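Local atomic coordinates of hyaluronidase (Thermobaculum terrenum, PDB entry 5DIY), a protein that probably acts as a family 84 glycoside hydrolase (O-GlcNAcase), a hexosaminidase removing O-linked N-acetylglucosamine from proteins. Residues 7-12 with 256-261; 38-43 with 76-81. All blocks are in the same frame, centred on the assembly; numbering follows the deposited sequence.

Interaction 1. Residues 7-12 with 256-261; sequences RGIIEG and ANPMAL. With NAG (2-acetamido-2-deoxy-beta-D-glucopyranose), chain E.
Ile9 and Ile10 run beside Ala256 and Asn257 in parallel, and two backbone bonds set the register: Ala256 N to Gly8 O at 3.0 Å and Ile10 N to Ala256 O at 3.0 Å. The packing is close from here to Gly12. Pro258 CD lies 3.0 Å from Ile10 O, and Pro258 CG meets Ile9 CG2 at 3.8 Å, the two side chains crossing at about a right angle. Asn257 reaches OD1 across because its chi1 of -162° swings CG away from the backbone nitrogen, and OD1 accepts a bond from Gly12 N (3.1 Å, 148° at the hydrogen); the donor stands well above the amide plane. Gly12 N also makes a weak bond to Ile10 O across the inverse gamma turn centred on Glu11. Just past the turn, Gly12 O accepts a bond from O3 of the bound N-acetylglucosamine (2.6 Å), while Asn257 ND2 lies 3.1 Å from the sugar O4. Beyond Pro258 the contact ends: Met259 leads away, and Ala260 and Leu261 are partly exposed. Outside the sheet, Ile9 rests on helices 20-32 and 262-277 and Ala256 on the latter; on the other side Ile10 and Asn257 touch Trp221 of strand 218-222.

Interaction 2. Residues 38-43 with 76-81; sequences YIYAPK and INFTFA. With NAG (2-acetamido-2-deoxy-beta-D-glucopyranose), chain E.
Tyr38, Phe78, Tyr40 and Phe80 share one face of two parallel strands, and all four rings swing out the same way, with CG opposite the backbone nitrogen, an arrangement that aligns each tyrosine with the phenylalanine beside it. The Tyr38 and Phe78 rings are neither stacked nor perpendicular, their planes inclined at 51°; Phe78 CE2 comes to the edge of the tyrosine ring, 3.6 Å from Tyr38 CE2. Farther round the same phenylalanine, CZ meets Tyr40 CB at 3.8 Å. Pro42 CD lies over the centre of the Tyr40 ring, 3.5 Å above its plane. Ile39 and Thr79 take the other face. Ile39 splits its branches: CG1 reaches Thr79 CB (3.7 Å), whereas CG2 lies against Ala81 CB (3.9 Å). Four backbone bonds, including Tyr40 N to Thr79 O at 2.8 Å, hold the register. Past the strand end, Lys43 bends at chi2 and chi4 (-78° and -61°) and brings NZ to O3 of the N-acetylglucosamine (3.0 Å); Asp119 forms a salt bridge with the same amine. Strands 37-40 and 77-82, joined through helix 58-73, form a beta-alpha-beta unit of a TIM barrel, with the sugar site at the C-terminal strand ends.

Overall arrangement
Both interactions are buried and lie on one eight-stranded parallel barrel, but interaction 2 pairs two strands over three bridges while interaction 1 has one bridge and then a loop. Strands 6-11 and 37-40 adjoin, and Glu11 of interaction 1 reaches 38-43 of interaction 2: its N lies 3.0 Å from Ile39 O and its OE1 2.8 Å from Tyr38 OH, each probably a hydrogen bond. Interaction 1 closes the barrel between first and last strands, 244 residues apart; interaction 2 joins the second and third, only 33 apart and nested inside that loop. The first is largely backbone and amide polar contact near the sugar, while the second buries more surface (424 against 283 Å²), largely through aromatic side chains. Gly12 O and Lys43 NZ both bond to O3 of the sugar.

Interaction 1. Residues 7-12 with 256-261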
loop_
_atom_site.group_PDB
_atom_site.type_symbol
_atom_site.label_atom_id
_atom_site.label_comp_id
_atom_site.label_asym_id
_atom_site.label_seq_id
_atom_site.Cartn_x
_atom_site.Cartn_y
_atom_site.Cartn_z
ATOM N N ARG C 7 -17.338 2.279 6.907
ATOM C CA ARG C 7 -16.182 1.486 7.314
ATOM C C ARG C 7 -15.870 0.584 6.145
ATOM O O ARG C 7 -16.383 -0.530 6.075
ATOM C CB ARG C 7 -16.535 0.655 8.551
ATOM C CG ARG C 7 -16.780 1.493 9.793
ATOM C CD ARG C 7 -17.083 0.626 11.000
ATOM N NE ARG C 7 -18.242 -0.247 10.805
ATOM C CZ ARG C 7 -19.519 0.137 10.839
ATOM N NH1 ARG C 7 -19.860 1.409 11.036
ATOM N NH2 ARG C 7 -20.476 -0.767 10.657
ATOM N N GLY C 8 -15.042 1.066 5.218
ATOM C CA GLY C 8 -15.015 0.500 3.877
ATOM C C GLY C 8 -13.714 0.040 3.258
ATOM O O GLY C 8 -12.621 0.300 3.765
ATOM N N ILE C 9 -13.870 -0.674 2.148
ATOM C CA ILE C 9 -12.787 -0.991 1.240
ATOM C C ILE C 9 -13.114 -0.328 -0.084
ATOM O O ILE C 9 -14.228 -0.468 -0.585
ATOM C CB ILE C 9 -12.632 -2.518 1.041
ATOM C CG1 ILE C 9 -12.125 -3.155 2.341
ATOM C CG2 ILE C 9 -11.675 -2.810 -0.115
ATOM C CD1 ILE C 9 -12.125 -4.668 2.347
ATOM N N ILE C 10 -12.142 0.385 -0.648
ATOM C CA ILE C 10 -12.251 0.891 -2.020
ATOM C C ILE C 10 -11.300 0.089 -2.903
ATOM O O ILE C 10 -10.085 0.155 -2.735
ATOM C CB ILE C 10 -11.996 2.425 -2.150
ATOM C CG1 ILE C 10 -12.001 2.845 -3.632
ATOM C CG2 ILE C 10 -10.690 2.874 -1.483
ATOM C CD1 ILE C 10 -12.272 4.318 -3.849
ATOM N N GLU C 11 -11.846 -0.681 -3.841
ATOM C CA GLU C 11 -11.011 -1.304 -4.862
ATOM C C GLU C 11 -10.710 -0.216 -5.889
ATOM O O GLU C 11 -11.388 -0.118 -6.902
ATOM C CB GLU C 11 -11.686 -2.525 -5.498
ATOM C CG GLU C 11 -10.760 -3.243 -6.478
ATOM C CD GLU C 11 -11.347 -4.498 -7.101
ATOM O OE1 GLU C 11 -12.376 -5.022 -6.621
ATOM O OE2 GLU C 11 -10.757 -4.967 -8.103
ATOM N N GLY C 12 -9.701 0.603 -5.589
ATOM C CA GLY C 12 -9.359 1.797 -6.376
ATOM C C GLY C 12 -7.908 1.874 -6.821
ATOM O O GLY C 12 -7.406 2.950 -7.151
ATOM N N ALA C 256 -10.318 2.033 2.811
ATOM C CA ALA C 256 -8.934 1.601 2.608
ATOM C C ALA C 256 -8.757 1.102 1.183
ATOM O O ALA C 256 -9.510 0.235 0.740
ATOM C CB ALA C 256 -8.572 0.502 3.592
ATOM N N ASN C 257 -7.783 1.657 0.464
ATOM C CA ASN C 257 -7.375 1.111 -0.831
ATOM C C ASN C 257 -6.364 -0.036 -0.608
ATOM O O ASN C 257 -5.235 0.216 -0.169
ATOM C CB ASN C 257 -6.774 2.206 -1.729
ATOM C CG ASN C 257 -6.729 1.810 -3.201
ATOM O OD1 ASN C 257 -7.291 0.795 -3.608
ATOM N ND2 ASN C 257 -6.060 2.611 -4.008
ATOM N N PRO C 258 -6.764 -1.292 -0.897
ATOM C CA PRO C 258 -5.910 -2.439 -0.589
ATOM C C PRO C 258 -4.927 -2.805 -1.696
ATOM O O PRO C 258 -4.853 -2.133 -2.724
ATOM C CB PRO C 258 -6.928 -3.561 -0.381
ATOM C CG PRO C 258 -8.042 -3.210 -1.309
ATOM C CD PRO C 258 -8.022 -1.731 -1.527
ATOM N N MET C 259 -4.168 -3.873 -1.476
ATOM C CA MET C 259 -3.252 -4.384 -2.493
ATOM C C MET C 259 -4.023 -5.168 -3.546
ATOM O O MET C 259 -5.100 -5.715 -3.270
ATOM C CB MET C 259 -2.190 -5.292 -1.859
ATOM C CG MET C 259 -1.326 -4.604 -0.812
ATOM S SD MET C 259 -0.003 -5.658 -0.190
ATOM C CE MET C 259 -0.901 -6.616 1.019
ATOM N N ALA C 260 -3.452 -5.249 -4.743
ATOM C CA ALA C 260 -3.941 -6.186 -5.770
ATOM C C ALA C 260 -3.823 -7.669 -5.334
ATOM O O ALA C 260 -4.363 -8.545 -6.003
ATOM C CB ALA C 260 -3.214 -5.956 -7.083
ATOM N N LEU C 261 -3.081 -7.930 -4.251
ATOM C CA LEU C 261 -3.094 -9.202 -3.517
ATOM C C LEU C 261 -4.187 -9.189 -2.434
ATOM O O LEU C 261 -3.966 -8.640 -1.348
ATOM C CB LEU C 261 -1.724 -9.424 -2.851
ATOM C CG LEU C 261 -0.486 -9.366 -3.740
ATOM C CD1 LEU C 261 0.763 -9.538 -2.892
ATOM C CD2 LEU C 261 -0.558 -10.420 -4.827
HETATM C C1 NAG E . -3.409 7.591 -6.565
HETATM C C2 NAG E . -4.786 7.043 -6.992
HETATM C C3 NAG E . -5.039 5.590 -6.581
HETATM C C4 NAG E . -3.725 4.847 -6.413
HETATM C C5 NAG E . -2.939 5.506 -5.291
HETATM C C6 NAG E . -1.578 4.838 -5.038
HETATM C C7 NAG E . -6.134 8.221 -5.283
HETATM C C8 NAG E . -7.313 9.131 -5.081
HETATM N N2 NAG E . -5.868 7.918 -6.555
HETATM O O3 NAG E . -5.850 4.960 -7.579
HETATM O O4 NAG E . -3.968 3.488 -6.049
HETATM O O5 NAG E . -2.779 6.916 -5.470
HETATM O O6 NAG E . -0.792 4.754 -6.230
HETATM O O7 NAG E . -5.472 7.805 -4.341
#

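Interaction 2. Residues 38-43 with 76-81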
loop_
_atom_site.group_PDB
_atom_site.type_symbol
_atom_site.label_atom_id
_atom_site.label_comp_id
_atom_site.label_asym_id
_atom_site.label_seq_id
_atom_site.Cartn_x
_atom_site.Cartn_y
_atom_site.Cartn_z
ATOM N N TYR C 38 -18.344 -0.887 0.293
ATOM C CA TYR C 38 -17.416 -1.235 -0.774
ATOM C C TYR C 38 -17.607 -0.298 -1.946
ATOM O O TYR C 38 -18.740 -0.074 -2.365
ATOM C CB TYR C 38 -17.651 -2.673 -1.231
ATOM C CG TYR C 38 -16.924 -3.052 -2.499
ATOM C CD1 TYR C 38 -15.565 -3.378 -2.478
ATOM C CD2 TYR C 38 -17.598 -3.108 -3.724
ATOM C CE1 TYR C 38 -14.899 -3.737 -3.639
ATOM C CE2 TYR C 38 -16.932 -3.454 -4.891
ATOM C CZ TYR C 38 -15.589 -3.776 -4.842
ATOM O OH TYR C 38 -14.936 -4.131 -5.997
ATOM N N ILE C 39 -16.502 0.224 -2.483
ATOM C CA ILE C 39 -16.530 1.012 -3.713
ATOM C C ILE C 39 -15.831 0.253 -4.840
ATOM O O ILE C 39 -14.658 -0.132 -4.718
ATOM C CB ILE C 39 -15.881 2.403 -3.542
ATOM C CG1 ILE C 39 -16.720 3.271 -2.596
ATOM C CG2 ILE C 39 -15.759 3.114 -4.892
ATOM C CD1 ILE C 39 -15.978 4.453 -2.013
ATOM N N TYR C 40 -16.555 0.063 -5.940
ATOM C CA TYR C 40 -15.987 -0.500 -7.158
ATOM C C TYR C 40 -15.329 0.613 -7.963
ATOM O O TYR C 40 -16.023 1.491 -8.477
ATOM C CB TYR C 40 -17.070 -1.182 -7.996
ATOM C CG TYR C 40 -16.526 -1.791 -9.249
ATOM C CD1 TYR C 40 -16.022 -3.085 -9.247
ATOM C CD2 TYR C 40 -16.483 -1.068 -10.444
ATOM C CE1 TYR C 40 -15.504 -3.652 -10.397
ATOM C CE2 TYR C 40 -15.965 -1.629 -11.600
ATOM C CZ TYR C 40 -15.479 -2.927 -11.566
ATOM O OH TYR C 40 -14.958 -3.502 -12.700
ATOM N N ALA C 41 -13.995 0.583 -8.064
ATOM C CA ALA C 41 -13.254 1.581 -8.842
ATOM C C ALA C 41 -11.862 1.142 -9.342
ATOM O O ALA C 41 -10.918 1.928 -9.272
ATOM C CB ALA C 41 -13.122 2.858 -8.014
ATOM N N PRO C 42 -11.720 -0.101 -9.855
ATOM C CA PRO C 42 -10.388 -0.504 -10.316
ATOM C C PRO C 42 -9.938 0.318 -11.518
ATOM O O PRO C 42 -10.676 0.422 -12.501
ATOM C CB PRO C 42 -10.566 -1.982 -10.686
ATOM C CG PRO C 42 -12.015 -2.130 -10.974
ATOM C CD PRO C 42 -12.710 -1.176 -10.047
ATOM N N LYS C 43 -8.745 0.906 -11.417
ATOM C CA LYS C 43 -8.221 1.805 -12.453
ATOM C C LYS C 43 -8.031 1.120 -13.808
ATOM O O LYS C 43 -8.186 1.774 -14.833
ATOM C CB LYS C 43 -6.893 2.449 -12.018
ATOM C CG LYS C 43 -7.011 3.564 -10.984
ATOM C CD LYS C 43 -7.477 4.882 -11.601
ATOM C CE LYS C 43 -7.287 6.061 -10.655
ATOM N NZ LYS C 43 -8.053 5.933 -9.380
ATOM N N ILE C 76 -23.209 -4.872 3.334
ATOM C CA ILE C 76 -22.274 -3.972 2.669
ATOM C C ILE C 76 -23.050 -3.068 1.715
ATOM O O ILE C 76 -23.814 -3.564 0.890
ATOM C CB ILE C 76 -21.231 -4.744 1.815
ATOM C CG1 ILE C 76 -20.650 -5.958 2.560
ATOM C CG2 ILE C 76 -20.128 -3.810 1.334
ATOM C CD1 ILE C 76 -19.960 -5.633 3.857
ATOM N N ASN C 77 -22.845 -1.756 1.815
ATOM C CA ASN C 77 -23.349 -0.822 0.808
ATOM C C ASN C 77 -22.398 -0.848 -0.385
ATOM O O ASN C 77 -21.213 -0.545 -0.232
ATOM C CB ASN C 77 -23.454 0.595 1.385
ATOM C CG ASN C 77 -24.171 1.572 0.450
ATOM O OD1 ASN C 77 -25.043 1.193 -0.337
ATOM N ND2 ASN C 77 -23.813 2.845 0.549
ATOM N N PHE C 78 -22.909 -1.241 -1.553
ATOM C CA PHE C 78 -22.122 -1.279 -2.785
ATOM C C PHE C 78 -22.221 0.075 -3.482
ATOM O O PHE C 78 -23.325 0.540 -3.781
ATOM C CB PHE C 78 -22.646 -2.381 -3.707
ATOM C CG PHE C 78 -21.830 -2.593 -4.962
ATOM C CD1 PHE C 78 -21.937 -1.721 -6.048
ATOM C CD2 PHE C 78 -20.996 -3.704 -5.086
ATOM C CE1 PHE C 78 -21.206 -1.936 -7.206
ATOM C CE2 PHE C 78 -20.264 -3.921 -6.242
ATOM C CZ PHE C 78 -20.370 -3.038 -7.306
ATOM N N THR C 79 -21.069 0.686 -3.753
ATOM C CA THR C 79 -20.985 1.921 -4.526
ATOM C C THR C 79 -20.294 1.638 -5.852
ATOM O O THR C 79 -19.202 1.072 -5.879
ATOM C CB THR C 79 -20.205 3.002 -3.755
ATOM O OG1 THR C 79 -20.917 3.341 -2.560
ATOM C CG2 THR C 79 -20.001 4.276 -4.594
ATOM N N PHE C 80 -20.941 2.031 -6.946
ATOM C CA PHE C 80 -20.339 1.978 -8.267
ATOM C C PHE C 80 -19.688 3.323 -8.518
ATOM O O PHE C 80 -20.363 4.353 -8.433
ATOM C CB PHE C 80 -21.384 1.703 -9.354
ATOM C CG PHE C 80 -20.826 1.781 -10.748
ATOM C CD1 PHE C 80 -20.095 0.725 -11.275
ATOM C CD2 PHE C 80 -20.991 2.928 -11.516
ATOM C CE1 PHE C 80 -19.551 0.805 -12.550
ATOM C CE2 PHE C 80 -20.455 3.012 -12.791
ATOM C CZ PHE C 80 -19.737 1.952 -13.310
ATOM N N ALA C 81 -18.394 3.327 -8.830
ATOM C CA ALA C 81 -17.704 4.562 -9.195
ATOM C C ALA C 81 -17.361 4.619 -10.680
ATOM O O ALA C 81 -17.174 3.589 -11.330
ATOM C CB ALA C 81 -16.455 4.755 -8.355
HETATM C C1 NAG E . -3.409 7.591 -6.565
HETATM C C2 NAG E . -4.786 7.043 -6.992
HETATM C C3 NAG E . -5.039 5.590 -6.581
HETATM C C4 NAG E . -3.725 4.847 -6.413
HETATM C C5 NAG E . -2.939 5.506 -5.291
HETATM C C6 NAG E . -1.578 4.838 -5.038
HETATM C C7 NAG E . -6.134 8.221 -5.283
HETATM C C8 NAG E . -7.313 9.131 -5.081
HETATM N N2 NAG E . -5.868 7.918 -6.555
HETATM O O3 NAG E . -5.850 4.960 -7.579
HETATM O O4 NAG E . -3.968 3.488 -6.049
HETATM O O5 NAG E . -2.779 6.916 -5.470
HETATM O O6 NAG E . -0.792 4.754 -6.230
HETATM O O7 NAG E . -5.472 7.805 -4.341
#